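CRISPR-associated protein CasA/Cse1 (Thermus thermophilus, PDB 4AN8) is a subunit of the Cascade ribonucleoprotein complex, which probably targets nucleic acids of invading viruses and plasmids in CRISPR adaptive immunity. Local coordinates at residues A[184-187]-A[188-191]. Sequence-based numbering, arbitrary orientation.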
loop_
_atom_site.group_PDB
_atom_site.type_symbol
_atom_site.label_atom_id
_atom_site.label_comp_id
_atom_site.label_asym_id
_atom_site.label_seq_id
_atom_site.Cartn_x
_atom_site.Cartn_y
_atom_site.Cartn_z
ATOM N N ALA A 184 2.755 13.640 2.173
ATOM C CA ALA A 184 3.731 12.769 2.793
ATOM C C ALA A 184 4.126 11.790 1.705
ATOM O O ALA A 184 3.458 11.733 0.659
ATOM C CB ALA A 184 3.114 12.063 3.989
ATOM N N PRO A 185 5.215 11.029 1.912
ATOM C CA PRO A 185 5.821 10.301 0.782
ATOM C C PRO A 185 4.966 9.218 0.133
ATOM O O PRO A 185 5.096 8.993 -1.073
ATOM C CB PRO A 185 7.072 9.649 1.396
ATOM C CG PRO A 185 7.367 10.431 2.603
ATOM C CD PRO A 185 6.055 10.979 3.123
ATOM N N VAL A 186 4.138 8.515 0.897
ATOM C CA VAL A 186 3.323 7.479 0.284
ATOM C C VAL A 186 1.833 7.748 0.401
ATOM O O VAL A 186 1.038 6.832 0.413
ATOM C CB VAL A 186 3.689 6.044 0.787
ATOM C CG1 VAL A 186 5.019 5.591 0.150
ATOM C CG2 VAL A 186 3.746 5.995 2.317
ATOM N N ALA A 187 1.458 9.016 0.457
ATOM C CA ALA A 187 0.046 9.399 0.453
ATOM C C ALA A 187 -0.750 8.810 -0.722
ATOM O O ALA A 187 -1.911 8.411 -0.543
ATOM C CB ALA A 187 -0.089 10.913 0.463
ATOM N N ARG A 188 -0.126 8.756 -1.901
ATOM C CA ARG A 188 -0.821 8.406 -3.149
ATOM C C ARG A 188 -0.639 6.964 -3.643
ATOM O O ARG A 188 -1.576 6.375 -4.170
ATOM C CB ARG A 188 -0.411 9.352 -4.299
ATOM C CG ARG A 188 -0.425 10.833 -3.969
ATOM C CD ARG A 188 -1.815 11.259 -3.517
ATOM N NE ARG A 188 -1.814 12.605 -2.944
ATOM C CZ ARG A 188 -2.911 13.280 -2.611
ATOM N NH1 ARG A 188 -4.128 12.760 -2.779
ATOM N NH2 ARG A 188 -2.790 14.483 -2.100
ATOM N N PRO A 189 0.587 6.414 -3.541
ATOM C CA PRO A 189 0.789 5.190 -4.309
ATOM C C PRO A 189 0.311 3.983 -3.561
ATOM O O PRO A 189 0.216 4.003 -2.329
ATOM C CB PRO A 189 2.314 5.118 -4.476
ATOM C CG PRO A 189 2.841 5.881 -3.303
ATOM C CD PRO A 189 1.846 6.958 -3.009
ATOM N N ALA A 190 0.030 2.936 -4.314
ATOM C CA ALA A 190 -0.283 1.641 -3.752
ATOM C C ALA A 190 1.021 0.990 -3.311
ATOM O O ALA A 190 1.998 1.028 -4.040
ATOM C CB ALA A 190 -0.961 0.796 -4.810
ATOM N N LEU A 191 1.047 0.401 -2.125
ATOM C CA LEU A 191 2.281 -0.221 -1.635
ATOM C C LEU A 191 2.279 -1.744 -1.817
ATOM O O LEU A 191 1.323 -2.418 -1.411
ATOM C CB LEU A 191 2.498 0.130 -0.166
ATOM C CG LEU A 191 2.565 1.650 0.075
ATOM C CD1 LEU A 191 2.809 1.941 1.567
ATOM C CD2 LEU A 191 3.649 2.309 -0.798
HETATM O O HOH W 1 2.569 10.133 -2.444
HETATM O O HOH W 2 -1.637 5.166 -0.541
#
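Val186 and Ala187 complete a type I beta turn that begins at Ala184, closed by a weak backbone bond from Ala187 N to Ala184 O at 3.4 Å, and beyond it the chain bends again through Arg188 and Pro189 before extending into Leu191. The double bend illustrates how an irregular segment can be held together by a small apolar cluster and bridging water. Val186 is the centre of the cluster: its CG1, lying beside the backbone N and anti to the carbonyl carbon (chi1 -75°), meets Leu191 CD2 at 3.7 Å, the two side chains crossing at about a right angle. The same methyl touches the pyrrolidine ring, with Val186 CG1 4.1 Å from Pro189 CG. At the neighbouring ring atom, Pro189 CD lies 3.5 Å from Val186 C, so the proline packs on both backbone and side chain of the valine. One water donates to Pro185 O and accepts from Arg188 N, 3.1 Å from each, linking the turn to the second bend where no direct backbone bond does so. A second water sits between Pro189 O, at 2.8 Å, and Val186 O, at 3.3 Å, within bonding range of each; with more acceptors in reach than it has protons, it probably shares its bonds among them. Arg188 leads away from the cluster; its chain bends at chi2 (-59°), and NE passes 4.2 Å from Ala187 CB, with that methyl oblique to the guanidinium. NE forms a salt bridge with Asp183, while NH1 bonds to Ser350 OG and Gln352 O. The loop joins strand 178-181 to strand 191-195. Val186 and Leu191 both pack on Phe167 of helix 154-167 and also touch helix 50-67, whereas on strand 342-351 Gln348 NE2 bonds to Ala187 O and Leu346 pairs backbone to backbone with Leu191, so the buried connection lies between those two helices and this strand.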